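Long-range contact in fimbrial subunit type 1 (Actinomyces oris, PDB 3UXF), which forms the shaft of type 1 fimbriae on the bacterial surface as their major structural subunit: residues A131-T143 and P151-N163. Sequence-based numbering, arbitrary orientation.
With CA (calcium ion), chain D.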
ATOM      1  N   ALA A 131      40.216  -7.517   6.029  1.00 14.11           N
ATOM      2  CA  ALA A 131      40.656  -6.778   7.219  1.00 14.88           C
ATOM      3  C   ALA A 131      39.625  -6.813   8.339  1.00 15.33           C
ATOM      4  O   ALA A 131      39.976  -6.709   9.522  1.00 16.90           O
ATOM      5  CB  ALA A 131      41.032  -5.291   6.879  1.00 16.28           C
ATOM      6  N   GLN A 132      38.343  -6.902   7.947  1.00 13.27           N
ATOM      7  CA  GLN A 132      37.262  -6.862   8.921  1.00 14.49           C
ATOM      8  C   GLN A 132      36.779  -8.210   9.410  1.00 14.88           C
ATOM      9  O   GLN A 132      35.964  -8.273  10.325  1.00 15.37           O
ATOM     10  CB  GLN A 132      36.076  -6.142   8.305  1.00 13.11           C
ATOM     11  CG  GLN A 132      36.304  -4.676   8.061  1.00 15.48           C
ATOM     12  CD  GLN A 132      35.115  -4.079   7.321  1.00 16.76           C
ATOM     13  OE1 GLN A 132      34.805  -4.503   6.208  1.00 17.55           O
ATOM     14  NE2 GLN A 132      34.455  -3.084   7.937  1.00 20.70           N
ATOM     15  N   THR A 133      37.273  -9.290   8.822  1.00 13.54           N
ATOM     16  CA  THR A 133      36.727 -10.596   9.157  1.00 13.05           C
ATOM     17  C   THR A 133      37.841 -11.610   9.301  1.00 13.65           C
ATOM     18  O   THR A 133      38.907 -11.477   8.681  1.00 13.71           O
ATOM     19  CB  THR A 133      35.751 -11.136   8.070  1.00 14.14           C
ATOM     20  OG1 THR A 133      36.403 -11.233   6.790  1.00 13.51           O
ATOM     21  CG2 THR A 133      34.522 -10.260   7.948  1.00 14.18           C
ATOM     22  N   GLU A 134      37.590 -12.620  10.117  1.00 14.63           N
ATOM     23  CA  GLU A 134      38.524 -13.731  10.224  1.00 15.32           C
ATOM     24  C   GLU A 134      37.706 -15.016  10.272  1.00 13.68           C
ATOM     25  O   GLU A 134      36.472 -14.966  10.327  1.00 14.21           O
ATOM     26  CB  GLU A 134      39.402 -13.585  11.471  1.00 17.11           C
ATOM     27  CG  GLU A 134      38.634 -13.555  12.757  1.00 21.29           C
ATOM     28  CD  GLU A 134      39.506 -13.195  13.963  1.00 27.84           C
ATOM     29  OE1 GLU A 134      40.216 -14.088  14.469  1.00 30.73           O
ATOM     30  OE2 GLU A 134      39.457 -12.026  14.406  1.00 32.47           O
ATOM     31  N   VAL A 135      38.389 -16.153  10.191  1.00 11.59           N
ATOM     32  CA  VAL A 135      37.709 -17.440  10.360  1.00 12.10           C
ATOM     33  C   VAL A 135      36.966 -17.457  11.678  1.00 12.12           C
ATOM     34  O   VAL A 135      37.537 -17.225  12.770  1.00 14.15           O
ATOM     35  CB  VAL A 135      38.714 -18.609  10.281  1.00 13.01           C
ATOM     36  CG1 VAL A 135      38.081 -19.909  10.718  1.00 11.97           C
ATOM     37  CG2 VAL A 135      39.208 -18.735   8.832  1.00 14.89           C
ATOM     38  N   GLY A 136      35.670 -17.732  11.604  1.00 11.77           N
ATOM     39  CA  GLY A 136      34.847 -17.777  12.794  1.00 12.79           C
ATOM     40  C   GLY A 136      33.380 -17.544  12.503  1.00 12.50           C
ATOM     41  O   GLY A 136      32.977 -17.435  11.350  1.00 12.69           O
ATOM     42  N   ALA A 137      32.580 -17.470  13.560  1.00 12.39           N
ATOM     43  CA  ALA A 137      31.150 -17.247  13.421  1.00 13.63           C
ATOM     44  C   ALA A 137      30.798 -15.816  13.804  1.00 13.31           C
ATOM     45  O   ALA A 137      31.384 -15.245  14.716  1.00 13.92           O
ATOM     46  CB  ALA A 137      30.374 -18.235  14.269  1.00 14.21           C
ATOM     47  N   TYR A 138      29.836 -15.240  13.093  1.00 13.63           N
ATOM     48  CA  TYR A 138      29.432 -13.866  13.340  1.00 13.03           C
ATOM     49  C   TYR A 138      27.930 -13.709  13.457  1.00 17.21           C
ATOM     50  O   TYR A 138      27.167 -14.336  12.727  1.00 16.28           O
ATOM     51  CB  TYR A 138      29.917 -12.958  12.208  1.00 11.95           C
ATOM     52  CG  TYR A 138      31.408 -12.752  12.176  1.00 11.78           C
ATOM     53  CD1 TYR A 138      31.980 -11.621  12.730  1.00 14.35           C
ATOM     54  CD2 TYR A 138      32.242 -13.689  11.589  1.00 13.31           C
ATOM     55  CE1 TYR A 138      33.341 -11.428  12.704  1.00 13.56           C
ATOM     56  CE2 TYR A 138      33.604 -13.505  11.560  1.00 13.20           C
ATOM     57  CZ  TYR A 138      34.149 -12.374  12.118  1.00 14.44           C
ATOM     58  OH  TYR A 138      35.507 -12.186  12.088  1.00 15.82           O
ATOM     59  N   LEU A 139      27.518 -12.842  14.371  1.00 14.08           N
ATOM     60  CA  LEU A 139      26.128 -12.461  14.499  1.00 15.40           C
ATOM     61  C   LEU A 139      25.997 -11.195  13.668  1.00 16.92           C
ATOM     62  O   LEU A 139      26.721 -10.229  13.887  1.00 16.29           O
ATOM     63  CB  LEU A 139      25.774 -12.184  15.955  1.00 16.43           C
ATOM     64  CG  LEU A 139      24.316 -11.834  16.245  1.00 24.14           C
ATOM     65  CD1 LEU A 139      23.403 -12.960  15.804  1.00 26.09           C
ATOM     66  CD2 LEU A 139      24.135 -11.542  17.726  1.00 31.24           C
ATOM     67  N   VAL A 140      25.090 -11.213  12.700  1.00 13.97           N
ATOM     68  CA  VAL A 140      24.919 -10.088  11.789  1.00 14.41           C
ATOM     69  C   VAL A 140      23.606  -9.390  12.070  1.00 13.48           C
ATOM     70  O   VAL A 140      22.544 -10.033  12.068  1.00 14.96           O
ATOM     71  CB  VAL A 140      24.950 -10.561  10.334  1.00 14.51           C
ATOM     72  CG1 VAL A 140      24.890  -9.361   9.361  1.00 14.62           C
ATOM     73  CG2 VAL A 140      26.211 -11.421  10.087  1.00 14.25           C
ATOM     74  N   SER A 141      23.667  -8.090  12.299  1.00 13.94           N
ATOM     75  CA  SER A 141      22.462  -7.341  12.639  1.00 15.13           C
ATOM     76  C   SER A 141      22.387  -6.033  11.857  1.00 15.15           C
ATOM     77  O   SER A 141      23.382  -5.317  11.686  1.00 14.70           O
ATOM     78  CB  SER A 141      22.449  -7.074  14.146  1.00 15.07           C
ATOM     79  OG  SER A 141      21.273  -6.355  14.510  1.00 21.22           O
ATOM     80  N   GLU A 142      21.190  -5.694  11.385  1.00 14.27           N
ATOM     81  CA  GLU A 142      21.010  -4.402  10.754  1.00 14.71           C
ATOM     82  C   GLU A 142      20.826  -3.332  11.817  1.00 16.06           C
ATOM     83  O   GLU A 142      19.833  -3.337  12.543  1.00 19.21           O
ATOM     84  CB  GLU A 142      19.783  -4.442   9.835  1.00 13.71           C
ATOM     85  CG  GLU A 142      19.577  -3.185   9.029  1.00 15.78           C
ATOM     86  CD  GLU A 142      18.475  -3.359   7.980  1.00 16.08           C
ATOM     87  OE1 GLU A 142      18.392  -4.435   7.359  1.00 16.54           O
ATOM     88  OE2 GLU A 142      17.715  -2.401   7.752  1.00 17.63           O
ATOM     89  N   THR A 143      21.800  -2.438  11.938  1.00 15.21           N
ATOM     90  CA  THR A 143      21.846  -1.537  13.091  1.00 14.76           C
ATOM     91  C   THR A 143      21.484  -0.082  12.799  1.00 17.83           C
ATOM     92  O   THR A 143      21.356   0.728  13.738  1.00 20.66           O
ATOM     93  CB  THR A 143      23.239  -1.578  13.754  1.00 17.48           C
ATOM     94  OG1 THR A 143      24.249  -1.479  12.739  1.00 16.66           O
ATOM     95  CG2 THR A 143      23.418  -2.892  14.521  1.00 19.49           C
ATOM     96  N   PRO A 151      13.642  -3.608   8.197  1.00 16.03           N
ATOM     97  CA  PRO A 151      14.915  -4.190   8.655  1.00 16.33           C
ATOM     98  C   PRO A 151      15.028  -5.663   8.321  1.00 17.67           C
ATOM     99  O   PRO A 151      14.032  -6.411   8.302  1.00 17.90           O
ATOM    100  CB  PRO A 151      14.841  -4.073  10.181  1.00 20.27           C
ATOM    101  CG  PRO A 151      13.798  -3.093  10.464  1.00 20.31           C
ATOM    102  CD  PRO A 151      12.811  -3.187   9.329  1.00 20.13           C
ATOM    103  N   ALA A 152      16.263  -6.093   8.081  1.00 16.16           N
ATOM    104  CA  ALA A 152      16.558  -7.525   8.018  1.00 16.51           C
ATOM    105  C   ALA A 152      16.477  -8.212   9.378  1.00 16.33           C
ATOM    106  O   ALA A 152      16.712  -7.594  10.429  1.00 19.14           O
ATOM    107  CB  ALA A 152      17.966  -7.734   7.403  1.00 16.84           C
ATOM    108  N   GLU A 153      16.195  -9.519   9.369  1.00 19.13           N
ATOM    109  CA  GLU A 153      16.269 -10.307  10.594  1.00 19.30           C
ATOM    110  C   GLU A 153      17.717 -10.578  10.931  1.00 18.54           C
ATOM    111  O   GLU A 153      18.496 -10.804  10.029  1.00 17.96           O
ATOM    112  CB  GLU A 153      15.585 -11.646  10.404  1.00 23.80           C
ATOM    113  CG  GLU A 153      14.074 -11.507  10.252  1.00 31.43           C
ATOM    114  CD  GLU A 153      13.328 -12.821  10.463  1.00 46.73           C
ATOM    115  OE1 GLU A 153      13.873 -13.903  10.092  1.00 43.60           O
ATOM    116  OE2 GLU A 153      12.189 -12.757  11.000  1.00 47.96           O
ATOM    117  N   ASP A 154      18.050 -10.550  12.210  1.00 15.16           N
ATOM    118  CA  ASP A 154      19.402 -10.938  12.648  1.00 14.35           C
ATOM    119  C   ASP A 154      19.676 -12.380  12.227  1.00 17.13           C
ATOM    120  O   ASP A 154      18.771 -13.245  12.202  1.00 18.40           O
ATOM    121  CB  ASP A 154      19.545 -10.876  14.172  1.00 16.48           C
ATOM    122  CG  ASP A 154      19.514  -9.461  14.743  1.00 19.49           C
ATOM    123  OD1 ASP A 154      19.541  -8.464  14.001  1.00 20.84           O
ATOM    124  OD2 ASP A 154      19.513  -9.380  15.992  1.00 25.43           O
ATOM    125  N   PHE A 155      20.949 -12.686  11.981  1.00 15.02           N
ATOM    126  CA  PHE A 155      21.280 -14.037  11.596  1.00 16.37           C
ATOM    127  C   PHE A 155      22.729 -14.332  11.940  1.00 13.99           C
ATOM    128  O   PHE A 155      23.496 -13.408  12.253  1.00 15.59           O
ATOM    129  CB  PHE A 155      20.985 -14.270  10.113  1.00 19.12           C
ATOM    130  CG  PHE A 155      21.832 -13.450   9.181  1.00 18.29           C
ATOM    131  CD1 PHE A 155      22.993 -13.982   8.632  1.00 19.34           C
ATOM    132  CD2 PHE A 155      21.459 -12.157   8.830  1.00 16.81           C
ATOM    133  CE1 PHE A 155      23.775 -13.244   7.778  1.00 19.13           C
ATOM    134  CE2 PHE A 155      22.226 -11.417   7.967  1.00 17.96           C
ATOM    135  CZ  PHE A 155      23.406 -11.961   7.434  1.00 18.42           C
ATOM    136  N   VAL A 156      23.063 -15.621  11.944  1.00 15.85           N
ATOM    137  CA  VAL A 156      24.415 -16.069  12.241  1.00 16.25           C
ATOM    138  C   VAL A 156      25.018 -16.618  10.962  1.00 15.73           C
ATOM    139  O   VAL A 156      24.346 -17.354  10.213  1.00 16.72           O
ATOM    140  CB  VAL A 156      24.395 -17.158  13.307  1.00 16.61           C
ATOM    141  CG1 VAL A 156      25.806 -17.759  13.499  1.00 17.49           C
ATOM    142  CG2 VAL A 156      23.885 -16.596  14.615  1.00 20.60           C
ATOM    143  N   VAL A 157      26.283 -16.280  10.703  1.00 14.63           N
ATOM    144  CA  VAL A 157      26.976 -16.792   9.540  1.00 15.54           C
ATOM    145  C   VAL A 157      28.328 -17.346   9.984  1.00 12.76           C
ATOM    146  O   VAL A 157      28.880 -16.886  10.994  1.00 14.59           O
ATOM    147  CB  VAL A 157      27.144 -15.685   8.500  1.00 17.50           C
ATOM    148  CG1 VAL A 157      28.081 -14.588   8.982  1.00 14.47           C
ATOM    149  CG2 VAL A 157      27.557 -16.258   7.155  1.00 15.05           C
ATOM    150  N   THR A 158      28.838 -18.354   9.281  1.00 13.18           N
ATOM    151  CA  THR A 158      30.186 -18.827   9.534  1.00 12.22           C
ATOM    152  C   THR A 158      31.083 -18.475   8.342  1.00 12.25           C
ATOM    153  O   THR A 158      30.640 -18.546   7.192  1.00 11.92           O
ATOM    154  CB  THR A 158      30.243 -20.360   9.781  1.00 14.37           C
ATOM    155  OG1 THR A 158      29.781 -21.116   8.650  1.00 13.21           O
ATOM    156  CG2 THR A 158      29.365 -20.735  10.956  1.00 13.03           C
ATOM    157  N   LEU A 159      32.326 -18.113   8.635  1.00 12.62           N
ATOM    158  CA  LEU A 159      33.367 -17.979   7.616  1.00 11.90           C
ATOM    159  C   LEU A 159      34.425 -18.984   7.995  1.00 12.89           C
ATOM    160  O   LEU A 159      35.065 -18.834   9.036  1.00 12.58           O
ATOM    161  CB  LEU A 159      34.010 -16.610   7.735  1.00 13.38           C
ATOM    162  CG  LEU A 159      33.360 -15.367   7.109  1.00 22.94           C
ATOM    163  CD1 LEU A 159      31.939 -15.489   6.461  1.00 16.24           C
ATOM    164  CD2 LEU A 159      33.631 -14.054   7.880  1.00 13.02           C
ATOM    165  N   PRO A 160      34.646 -20.023   7.169  1.00 11.58           N
ATOM    166  CA  PRO A 160      33.955 -20.345   5.916  1.00 14.12           C
ATOM    167  C   PRO A 160      32.646 -21.085   6.154  1.00 12.84           C
ATOM    168  O   PRO A 160      32.283 -21.404   7.302  1.00 13.65           O
ATOM    169  CB  PRO A 160      34.945 -21.289   5.221  1.00 12.30           C
ATOM    170  CG  PRO A 160      35.575 -22.050   6.407  1.00 13.70           C
ATOM    171  CD  PRO A 160      35.657 -21.036   7.528  1.00 12.87           C
ATOM    172  N   MET A 161      31.937 -21.352   5.056  1.00 11.86           N
ATOM    173  CA  MET A 161      30.788 -22.235   5.001  1.00 11.78           C
ATOM    174  C   MET A 161      31.193 -23.371   4.114  1.00 12.56           C
ATOM    175  O   MET A 161      32.015 -23.177   3.220  1.00 14.95           O
ATOM    176  CB  MET A 161      29.615 -21.536   4.278  1.00 15.71           C
ATOM    177  CG  MET A 161      28.840 -20.600   5.155  1.00 17.44           C
ATOM    178  SD  MET A 161      27.477 -19.960   4.170  1.00 20.12           S
ATOM    179  CE  MET A 161      26.533 -21.457   3.958  1.00 21.53           C
ATOM    180  N   THR A 162      30.576 -24.528   4.303  1.00 11.81           N
ATOM    181  CA  THR A 162      30.758 -25.632   3.385  1.00 13.32           C
ATOM    182  C   THR A 162      29.841 -25.337   2.203  1.00 14.83           C
ATOM    183  O   THR A 162      28.649 -25.120   2.385  1.00 17.07           O
ATOM    184  CB  THR A 162      30.371 -26.972   4.024  1.00 14.70           C
ATOM    185  OG1 THR A 162      31.314 -27.304   5.047  1.00 13.46           O
ATOM    186  CG2 THR A 162      30.357 -28.081   2.983  1.00 14.68           C
ATOM    187  N   ASN A 163      30.405 -25.306   1.001  1.00 12.20           N
ATOM    188  CA  ASN A 163      29.640 -25.011  -0.208  1.00 13.61           C
ATOM    189  C   ASN A 163      28.660 -26.127  -0.556  1.00 17.61           C
ATOM    190  O   ASN A 163      29.069 -27.216  -0.940  1.00 17.07           O
ATOM    191  CB  ASN A 163      30.593 -24.764  -1.378  1.00 14.02           C
ATOM    192  CG  ASN A 163      29.891 -24.204  -2.600  1.00 15.20           C
ATOM    193  OD1 ASN A 163      28.676 -24.303  -2.728  1.00 18.30           O
ATOM    194  ND2 ASN A 163      30.660 -23.616  -3.504  1.00 18.40           N
TER
HETATM  195 CA    CA D   3      41.132 -11.546   7.885  1.00 14.39          CA
HETATM  196  O   HOH W   1      20.986  -8.837   9.566  1.00 21.68           O
HETATM  197  O   HOH W   2      19.087  -7.508  11.585  1.00 20.47           O
HETATM  198  O   HOH W   3      42.472 -13.261   8.991  1.00 21.96           O
HETATM  199  O   HOH W   4      40.264 -13.797   7.352  1.00 14.69           O
HETATM  200  O   HOH W   5      43.268 -10.493   7.483  1.00 23.72           O
HETATM  201  O   HOH W   6      41.446 -10.587  10.027  1.00 17.94           O
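Ser141 and Glu142 reach across the loop end of an antiparallel hairpin to grip the chain leading into strand 155-159. Ser141 OG donates to Asp154 OD1 at 2.8 Å, arriving from above the carboxylate plane; the same oxygen lies beside a water that also accepts a hydrogen bond from Glu142 N and contacts Ala152 O, bridging the two chains where the strands part. Glu142, with CG anti to the backbone N (chi1 -175°) and the chain extended beyond it, brings OE1 within 2.8 Å of Ala152 N, which sits well above the carboxylate plane. Lys49 forms a salt bridge with OE1 and Thr145 bonds OE2, so both carboxylate oxygens have partners.

Between Gly136 and Val140, six backbone hydrogen bonds pair with Leu159, Val157 and Phe155, the shortest being Val140 N to Phe155 O at 2.7 Å. Gly136 opens the strand with a positive phi of 157°, where a side chain would collide with the preceding carbonyl.

On the face turned to strand 170-176, Val140 lays CB over the Phe155 ring, 3.8 Å from its centroid, a CH-pi contact, while its CG2 meets Val157 CG1. Leu159 CD2 touches both Thr133 CB (3.6 Å) and Tyr138 CE2 (3.7 Å), its side chain crossing each at about a right angle. Tyr138 OH accepts from Glu134 N, tying down the loop in which Thr133 O binds calcium together with Asp130. Across the sheet, Ala137 and Thr158 are small enough to lie under helix 91-99.

Branched and aromatic residues thus fill the interface between the two sheets of the N-terminal domain's beta sandwich, and polar side chains with water continue the pairing beyond the last backbone bond.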